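Local atomic coordinates of putative hyaluronoglucosaminidase (Clostridium perfringens, PDB entry 6PWI), a protein that probably hydrolyses terminal N-acetylhexosamine residues from glycans, this chain holding the catalytic part of a family 84 glycoside hydrolase whose full-length form is probably secreted and cell-wall-anchored. Residues R385-N396 / N417-E428; K433-D441 / S454-I462. One frame throughout, in Å; residues are numbered along the deposited sequence.

Contact 1: residues R385-N396 / N417-E428. With EDO (1,2-ethanediol), chain H.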
# COMPACT_ATOMS: atom_id res chain seq x y z
N ARG A 385 -20.15 9.90 12.39
CA ARG A 385 -18.74 9.80 12.72
C ARG A 385 -17.93 9.82 11.42
O ARG A 385 -18.49 9.67 10.34
CB ARG A 385 -18.48 8.51 13.50
CG ARG A 385 -18.58 7.24 12.67
CD ARG A 385 -18.59 5.96 13.48
NE ARG A 385 -19.89 5.74 14.10
CZ ARG A 385 -20.16 4.77 14.97
NH1 ARG A 385 -19.23 3.90 15.32
NH2 ARG A 385 -21.38 4.67 15.47
N GLN A 386 -16.62 10.00 11.54
CA GLN A 386 -15.77 10.07 10.36
C GLN A 386 -15.57 8.68 9.76
O GLN A 386 -15.64 7.67 10.46
CB GLN A 386 -14.44 10.72 10.74
CG GLN A 386 -14.59 12.17 11.13
CD GLN A 386 -13.25 12.81 11.35
OE1 GLN A 386 -12.28 12.15 11.74
NE2 GLN A 386 -13.18 14.10 11.07
N ALA A 387 -15.30 8.66 8.45
CA ALA A 387 -15.21 7.42 7.69
C ALA A 387 -13.81 6.82 7.78
O ALA A 387 -12.83 7.51 8.01
CB ALA A 387 -15.59 7.68 6.25
N PHE A 388 -13.76 5.50 7.60
CA PHE A 388 -12.54 4.77 7.33
C PHE A 388 -12.56 4.43 5.84
O PHE A 388 -13.44 3.69 5.38
CB PHE A 388 -12.43 3.58 8.28
CG PHE A 388 -11.26 2.63 8.09
CD1 PHE A 388 -10.10 3.03 7.45
CD2 PHE A 388 -11.32 1.34 8.59
CE1 PHE A 388 -9.03 2.15 7.28
CE2 PHE A 388 -10.26 0.47 8.44
CZ PHE A 388 -9.12 0.87 7.78
N MET A 389 -11.61 4.99 5.08
CA MET A 389 -11.65 4.96 3.63
C MET A 389 -11.13 3.61 3.13
O MET A 389 -10.05 3.17 3.51
CB MET A 389 -10.78 6.08 3.05
CG MET A 389 -10.48 5.94 1.57
SD MET A 389 -11.85 6.57 0.60
CE MET A 389 -11.17 6.51 -1.05
N TRP A 390 -11.95 2.95 2.29
CA TRP A 390 -11.55 1.80 1.49
C TRP A 390 -11.28 2.30 0.07
O TRP A 390 -12.21 2.72 -0.63
CB TRP A 390 -12.67 0.75 1.53
CG TRP A 390 -12.56 -0.44 0.61
CD1 TRP A 390 -12.07 -0.47 -0.67
CD2 TRP A 390 -13.02 -1.78 0.88
NE1 TRP A 390 -12.16 -1.74 -1.19
CE2 TRP A 390 -12.74 -2.56 -0.26
CE3 TRP A 390 -13.63 -2.40 1.99
CZ2 TRP A 390 -13.05 -3.92 -0.33
CZ3 TRP A 390 -13.94 -3.74 1.91
CH2 TRP A 390 -13.66 -4.49 0.76
N LEU A 391 -10.00 2.30 -0.33
CA LEU A 391 -9.61 2.84 -1.63
C LEU A 391 -9.53 1.72 -2.66
O LEU A 391 -8.68 0.84 -2.57
CB LEU A 391 -8.28 3.58 -1.51
CG LEU A 391 -7.79 4.22 -2.81
CD1 LEU A 391 -8.74 5.30 -3.27
CD2 LEU A 391 -6.39 4.78 -2.65
N ASN A 392 -10.42 1.79 -3.66
CA ASN A 392 -10.46 0.82 -4.74
C ASN A 392 -9.44 1.19 -5.81
O ASN A 392 -9.81 1.45 -6.96
CB ASN A 392 -11.88 0.66 -5.29
CG ASN A 392 -12.66 -0.40 -4.54
OD1 ASN A 392 -12.11 -1.43 -4.18
ND2 ASN A 392 -13.94 -0.14 -4.29
N TRP A 393 -8.17 1.22 -5.42
CA TRP A 393 -7.02 1.35 -6.30
C TRP A 393 -5.83 0.77 -5.56
O TRP A 393 -5.65 1.07 -4.38
CB TRP A 393 -6.77 2.81 -6.68
CG TRP A 393 -5.48 3.04 -7.41
CD1 TRP A 393 -5.25 2.88 -8.75
CD2 TRP A 393 -4.22 3.45 -6.85
NE1 TRP A 393 -3.95 3.16 -9.06
CE2 TRP A 393 -3.29 3.52 -7.92
CE3 TRP A 393 -3.79 3.78 -5.56
CZ2 TRP A 393 -1.96 3.91 -7.73
CZ3 TRP A 393 -2.47 4.16 -5.37
CH2 TRP A 393 -1.57 4.23 -6.44
N PRO A 394 -4.94 -0.02 -6.21
CA PRO A 394 -4.97 -0.23 -7.65
C PRO A 394 -5.60 -1.53 -8.13
O PRO A 394 -5.14 -2.10 -9.13
CB PRO A 394 -3.46 -0.27 -7.91
CG PRO A 394 -2.94 -1.10 -6.76
CD PRO A 394 -3.79 -0.69 -5.58
N VAL A 395 -6.65 -1.98 -7.44
CA VAL A 395 -7.39 -3.18 -7.83
C VAL A 395 -7.64 -3.17 -9.34
O VAL A 395 -8.14 -2.19 -9.88
CB VAL A 395 -8.70 -3.35 -7.02
CG1 VAL A 395 -9.52 -2.07 -6.95
CG2 VAL A 395 -9.55 -4.50 -7.53
N ASN A 396 -7.32 -4.29 -10.00
CA ASN A 396 -7.40 -4.36 -11.45
C ASN A 396 -8.43 -5.39 -11.90
O ASN A 396 -8.39 -5.85 -13.04
CB ASN A 396 -6.02 -4.59 -12.08
CG ASN A 396 -5.38 -5.91 -11.70
OD1 ASN A 396 -5.87 -6.62 -10.83
ND2 ASN A 396 -4.27 -6.24 -12.34
N ASN A 417 -10.65 14.92 7.14
CA ASN A 417 -11.80 14.57 7.96
C ASN A 417 -12.11 13.07 7.89
O ASN A 417 -13.26 12.68 7.65
CB ASN A 417 -13.02 15.44 7.61
CG ASN A 417 -13.36 15.44 6.13
OD1 ASN A 417 -12.51 15.15 5.29
ND2 ASN A 417 -14.60 15.76 5.81
N PHE A 418 -11.10 12.22 8.15
CA PHE A 418 -11.31 10.79 8.06
C PHE A 418 -10.26 10.05 8.89
O PHE A 418 -9.22 10.62 9.21
CB PHE A 418 -11.39 10.32 6.60
CG PHE A 418 -10.09 10.35 5.83
CD1 PHE A 418 -9.50 9.17 5.42
CD2 PHE A 418 -9.46 11.55 5.53
CE1 PHE A 418 -8.30 9.19 4.71
CE2 PHE A 418 -8.27 11.56 4.83
CZ PHE A 418 -7.69 10.38 4.41
N LYS A 419 -10.56 8.78 9.20
CA LYS A 419 -9.91 8.01 10.25
C LYS A 419 -8.69 7.27 9.71
O LYS A 419 -7.86 6.80 10.49
CB LYS A 419 -10.88 6.98 10.82
CG LYS A 419 -12.01 7.53 11.68
CD LYS A 419 -12.83 6.47 12.37
CE LYS A 419 -13.38 6.93 13.71
NZ LYS A 419 -14.45 6.04 14.21
N GLY A 420 -8.58 7.14 8.39
CA GLY A 420 -7.50 6.37 7.80
C GLY A 420 -7.90 5.73 6.47
O GLY A 420 -9.01 5.92 6.00
N ILE A 421 -6.98 4.95 5.89
CA ILE A 421 -7.17 4.48 4.53
C ILE A 421 -6.52 3.11 4.36
O ILE A 421 -5.44 2.86 4.89
CB ILE A 421 -6.66 5.55 3.53
CG1 ILE A 421 -6.82 5.10 2.07
CG2 ILE A 421 -5.23 5.98 3.86
CD1 ILE A 421 -6.91 6.24 1.08
N VAL A 422 -7.21 2.23 3.63
CA VAL A 422 -6.60 1.00 3.15
C VAL A 422 -6.73 0.94 1.63
O VAL A 422 -7.72 1.41 1.08
CB VAL A 422 -7.18 -0.26 3.82
CG1 VAL A 422 -6.82 -0.32 5.30
CG2 VAL A 422 -8.68 -0.40 3.62
N THR A 423 -5.72 0.36 0.97
CA THR A 423 -5.74 0.14 -0.47
C THR A 423 -6.20 -1.28 -0.78
O THR A 423 -5.73 -2.24 -0.19
CB THR A 423 -4.37 0.44 -1.09
OG1 THR A 423 -4.38 -0.12 -2.41
CG2 THR A 423 -3.20 -0.17 -0.35
N ASN A 424 -7.13 -1.40 -1.72
CA ASN A 424 -7.55 -2.69 -2.24
C ASN A 424 -6.73 -2.97 -3.50
O ASN A 424 -7.00 -2.40 -4.55
CB ASN A 424 -9.06 -2.69 -2.49
CG ASN A 424 -9.60 -4.00 -3.03
OD1 ASN A 424 -9.05 -5.06 -2.75
ND2 ASN A 424 -10.69 -3.94 -3.79
N PRO A 425 -5.64 -3.77 -3.43
CA PRO A 425 -4.68 -3.86 -4.53
C PRO A 425 -5.03 -4.91 -5.58
O PRO A 425 -6.13 -5.46 -5.56
CB PRO A 425 -3.36 -4.20 -3.81
CG PRO A 425 -3.71 -4.23 -2.33
CD PRO A 425 -5.19 -4.54 -2.27
N MET A 426 -4.07 -5.17 -6.48
CA MET A 426 -4.22 -6.07 -7.61
C MET A 426 -4.04 -7.52 -7.16
O MET A 426 -3.48 -7.77 -6.10
CB MET A 426 -3.16 -5.79 -8.67
CG MET A 426 -3.17 -4.39 -9.21
SD MET A 426 -1.77 -4.15 -10.33
CE MET A 426 -0.56 -3.48 -9.19
N GLN A 427 -4.45 -8.47 -7.99
CA GLN A 427 -4.14 -9.86 -7.73
C GLN A 427 -2.64 -10.09 -7.88
O GLN A 427 -2.12 -11.12 -7.44
CB GLN A 427 -4.98 -10.78 -8.61
CG GLN A 427 -4.56 -10.79 -10.06
CD GLN A 427 -5.27 -11.85 -10.86
OE1 GLN A 427 -6.36 -12.30 -10.51
NE2 GLN A 427 -4.66 -12.25 -11.96
N GLU A 428 -1.94 -9.12 -8.48
CA GLU A 428 -0.49 -9.15 -8.61
C GLU A 428 0.11 -8.48 -7.38
O GLU A 428 0.17 -7.25 -7.29
CB GLU A 428 -0.03 -8.47 -9.90
CG GLU A 428 -0.37 -9.25 -11.15
CD GLU A 428 -1.82 -9.14 -11.60
OE1 GLU A 428 -2.52 -8.23 -11.12
OE2 GLU A 428 -2.24 -9.97 -12.43
C1 EDO H . -17.09 -2.93 -0.58
O1 EDO H . -17.13 -4.36 -0.63
C2 EDO H . -15.88 -2.32 -1.19
O2 EDO H . -15.66 -2.54 -2.59
O HOH W 1 -15.93 11.31 7.36
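M389 sits between G420 and V422 in two parallel strands, 387-391 and 420-423, the seventh and eighth of the barrel, giving its N-H to the first and its carbonyl to the second. K419 N likewise gives to A387 O, L391 N to V422 O and N424 N to L391 O. Water 1 joins A387 N to N417 O.

Apolar contacts fall on two faces. On one, M389 and I421 run side by side, with M389 CG 3.6 Å from I421 CD1, and that methyl also reaches L391 CB. On the other, F388 and V422 cross at about a right angle, F388 CZ lying 3.6 Å from V422 CG1, while G420 O sits at the edge of the phenyl ring.

Side-chain polar bonds gather at and just past the C-terminal ends of the strands. N392 OD1 takes two donors: N424 ND2 at 2.9 Å, nearly straight (171°) with N392 OD1 in the amide plane of N424, and W390 NE1 at 3.0 Å, which arrives from above the N392 carbonyl plane. N424 reaches this site with CG anti to the backbone N (chi1 -180°). T423 OG1 donates at 2.6 Å to W393 O, the carbonyl of the cis peptide bond that leads into P394. N396 ND2 gives to E428 OE1 at 2.9 Å and also to R402 O.

Over one face of the W390 indole lies C2 of an ethanediol, probably from the crystallisation liquor, 3.3 Å from W390 CE2; the side chain of W390 is about 10 Å from that of D299, the predicted proton donor. Two N-H groups on one amide oxygen, with N392 ND2 tied to I367 O, probably limit how the indole can turn at the C-terminal barrel end, where TIM-barrel enzymes carry their active sites.

Contact 2: residues K433-D441 / S454-I462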
# COMPACT_ATOMS: atom_id res chain seq x y z
N LYS A 433 3.11 -3.26 -4.57
CA LYS A 433 3.95 -2.59 -3.58
C LYS A 433 4.02 -1.09 -3.84
O LYS A 433 4.23 -0.33 -2.90
CB LYS A 433 5.35 -3.22 -3.47
CG LYS A 433 5.38 -4.54 -2.71
CD LYS A 433 6.71 -5.23 -2.83
CE LYS A 433 6.81 -6.52 -2.06
NZ LYS A 433 8.24 -6.88 -1.92
N VAL A 434 3.83 -0.68 -5.11
CA VAL A 434 3.88 0.72 -5.51
C VAL A 434 2.78 1.49 -4.77
O VAL A 434 3.04 2.54 -4.17
CB VAL A 434 3.77 0.88 -7.04
CG1 VAL A 434 3.68 2.33 -7.47
CG2 VAL A 434 4.90 0.17 -7.78
N ALA A 435 1.56 0.95 -4.79
CA ALA A 435 0.43 1.58 -4.13
C ALA A 435 0.57 1.49 -2.62
O ALA A 435 0.21 2.43 -1.91
CB ALA A 435 -0.85 0.98 -4.61
N LEU A 436 1.09 0.37 -2.11
CA LEU A 436 1.26 0.23 -0.67
C LEU A 436 2.13 1.37 -0.16
O LEU A 436 1.79 2.01 0.83
CB LEU A 436 1.86 -1.14 -0.33
CG LEU A 436 0.88 -2.17 0.22
CD1 LEU A 436 -0.11 -2.63 -0.85
CD2 LEU A 436 1.62 -3.37 0.79
N PHE A 437 3.23 1.65 -0.88
CA PHE A 437 4.11 2.75 -0.54
C PHE A 437 3.33 4.06 -0.50
O PHE A 437 3.48 4.84 0.44
CB PHE A 437 5.28 2.84 -1.52
CG PHE A 437 6.42 3.70 -1.06
CD1 PHE A 437 7.50 3.15 -0.38
CD2 PHE A 437 6.43 5.07 -1.30
CE1 PHE A 437 8.56 3.95 0.03
CE2 PHE A 437 7.49 5.86 -0.89
CZ PHE A 437 8.56 5.30 -0.23
N ALA A 438 2.47 4.28 -1.51
CA ALA A 438 1.73 5.53 -1.63
C ALA A 438 0.79 5.71 -0.44
O ALA A 438 0.85 6.74 0.24
CB ALA A 438 0.98 5.58 -2.94
N ILE A 439 -0.04 4.69 -0.18
CA ILE A 439 -1.02 4.72 0.90
C ILE A 439 -0.33 4.86 2.26
O ILE A 439 -0.83 5.55 3.14
CB ILE A 439 -1.94 3.49 0.83
CG1 ILE A 439 -2.72 3.44 -0.49
CG2 ILE A 439 -2.87 3.40 2.03
CD1 ILE A 439 -3.31 4.76 -0.91
N ALA A 440 0.83 4.21 2.42
CA ALA A 440 1.59 4.28 3.66
C ALA A 440 2.02 5.72 3.92
O ALA A 440 1.81 6.24 5.02
CB ALA A 440 2.77 3.35 3.60
N ASP A 441 2.63 6.35 2.91
CA ASP A 441 3.15 7.70 3.00
C ASP A 441 1.99 8.67 3.25
O ASP A 441 2.01 9.44 4.20
CB ASP A 441 3.94 8.04 1.74
CG ASP A 441 4.70 9.36 1.77
OD1 ASP A 441 4.87 9.93 2.87
OD2 ASP A 441 5.13 9.79 0.69
N SER A 454 7.12 10.97 -4.15
CA SER A 454 6.90 9.75 -3.39
C SER A 454 6.88 8.55 -4.34
O SER A 454 7.53 7.54 -4.08
CB SER A 454 5.61 9.87 -2.62
OG SER A 454 5.35 8.67 -1.92
N TRP A 455 6.14 8.68 -5.44
CA TRP A 455 6.07 7.65 -6.46
C TRP A 455 7.47 7.30 -6.95
O TRP A 455 7.85 6.13 -6.98
CB TRP A 455 5.15 8.13 -7.58
CG TRP A 455 4.95 7.14 -8.69
CD1 TRP A 455 4.56 5.84 -8.59
CD2 TRP A 455 5.09 7.41 -10.09
NE1 TRP A 455 4.46 5.27 -9.83
CE2 TRP A 455 4.79 6.21 -10.77
CE3 TRP A 455 5.46 8.54 -10.83
CZ2 TRP A 455 4.83 6.12 -12.16
CZ3 TRP A 455 5.50 8.45 -12.21
CH2 TRP A 455 5.19 7.25 -12.86
N LYS A 456 8.25 8.32 -7.31
CA LYS A 456 9.58 8.11 -7.86
C LYS A 456 10.49 7.47 -6.81
O LYS A 456 11.28 6.58 -7.12
CB LYS A 456 10.14 9.44 -8.39
CG LYS A 456 11.42 9.32 -9.20
CD LYS A 456 12.15 10.62 -9.39
CE LYS A 456 13.46 10.44 -10.14
NZ LYS A 456 14.31 11.65 -10.08
N ASP A 457 10.38 7.93 -5.55
CA ASP A 457 11.31 7.50 -4.52
C ASP A 457 11.04 6.05 -4.14
O ASP A 457 11.94 5.37 -3.65
CB ASP A 457 11.30 8.43 -3.31
CG ASP A 457 11.91 9.80 -3.59
OD1 ASP A 457 12.67 9.91 -4.58
OD2 ASP A 457 11.60 10.74 -2.84
N SER A 458 9.81 5.58 -4.39
CA SER A 458 9.39 4.26 -3.95
C SER A 458 10.17 3.15 -4.64
O SER A 458 10.46 2.13 -4.01
CB SER A 458 7.90 4.09 -4.12
OG SER A 458 7.55 4.01 -5.49
N PHE A 459 10.53 3.34 -5.91
CA PHE A 459 11.06 2.23 -6.69
C PHE A 459 12.33 1.65 -6.07
O PHE A 459 12.54 0.44 -6.13
CB PHE A 459 11.10 2.55 -8.19
CG PHE A 459 9.70 2.69 -8.75
CD1 PHE A 459 8.96 1.57 -9.10
CD2 PHE A 459 9.10 3.94 -8.82
CE1 PHE A 459 7.65 1.71 -9.55
CE2 PHE A 459 7.80 4.08 -9.27
CZ PHE A 459 7.08 2.96 -9.63
N LYS A 460 13.17 2.49 -5.45
CA LYS A 460 14.41 2.00 -4.88
C LYS A 460 14.12 1.05 -3.71
O LYS A 460 14.90 0.14 -3.45
CB LYS A 460 15.37 3.13 -4.51
CG LYS A 460 15.01 3.93 -3.27
CD LYS A 460 15.97 5.07 -2.97
CE LYS A 460 15.65 6.33 -3.73
NZ LYS A 460 14.48 7.01 -3.13
N TYR A 461 12.99 1.27 -3.02
CA TYR A 461 12.60 0.44 -1.89
C TYR A 461 11.95 -0.85 -2.38
O TYR A 461 12.16 -1.91 -1.79
CB TYR A 461 11.65 1.21 -0.97
CG TYR A 461 12.28 2.45 -0.40
CD1 TYR A 461 13.19 2.37 0.64
CD2 TYR A 461 11.99 3.70 -0.93
CE1 TYR A 461 13.79 3.51 1.16
CE2 TYR A 461 12.58 4.85 -0.43
CZ TYR A 461 13.48 4.75 0.62
OH TYR A 461 14.06 5.87 1.13
N ILE A 462 11.15 -0.75 -3.45
CA ILE A 462 10.42 -1.89 -3.95
C ILE A 462 11.39 -2.86 -4.62
O ILE A 462 11.27 -4.07 -4.45
CB ILE A 462 9.29 -1.45 -4.90
CG1 ILE A 462 8.31 -0.52 -4.17
CG2 ILE A 462 8.60 -2.66 -5.52
CD1 ILE A 462 7.36 0.19 -5.09
O HOH W 2 10.46 -5.12 -1.82
O HOH W 3 4.85 4.69 -4.95
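F437 turns CG anti to its own nitrogen (chi1 -165°), which carries the phenyl ring across to helix 454-462, where S458 CB sits over one face, 3.5 Å from the ring centroid, in a CH-pi contact. The S458 hydroxyl, at chi1 70°, is turned back to its own helix and donates to W455 O at 2.6 Å. Water 3 bridges the helices here, donating to both V434 O and S458 OG. Y461 lies beside F437 with planes 21° apart, but the rings are slid so far that they barely overlap; F437 CE1 meets Y461 CD2 at 3.6 Å.

One turn earlier, V434 spreads its two methyls. V434 CG1 comes to the edge of the W455 indole, and V434 CG2 rests 3.6 Å from both F459 CE1 and I462 CD1. K433 and I462 slide past each other in opposite directions, and water 2 joins K433 NZ to I462 O, while D198 takes the same ammonium in a salt bridge.

At the other end S454 OG donates to D441 OD2 at 2.8 Å, on the anti lone pair; D441 OD1 accepts from I39 N.

The short axes pass 9.6 Å apart at 123°. A largely apolar centre, with one water joining V434 O to S458 OG, is thus bounded by a serine-carboxylate bond at one end and a water-bridged lysine at the other, and the buried D441 carboxylate has both oxygens engaged, which probably stabilises its negative charge.

Overall arrangement
From the N terminus, the chain passes the mixed-sheet domain and most of the parallel barrel before reaching strand 387-391. Contact 1 then closes a loop of 20 residues without helix or strand and sets the last two barrel strands side by side. Directly afterwards, helix 433-444 begins, and contact 2 closes a shorter connection back onto it through helix 451-462. The two contacts follow in series, neither nested nor crossed, their centres about 16 Å apart. Helix 433-444 joins them: I439 packs on L391 and T423 of the strands, and A435 on W393 and P394 of the loop that follows strand 387-391, so the barrel wall, its outer helix and the next helix form successive layers.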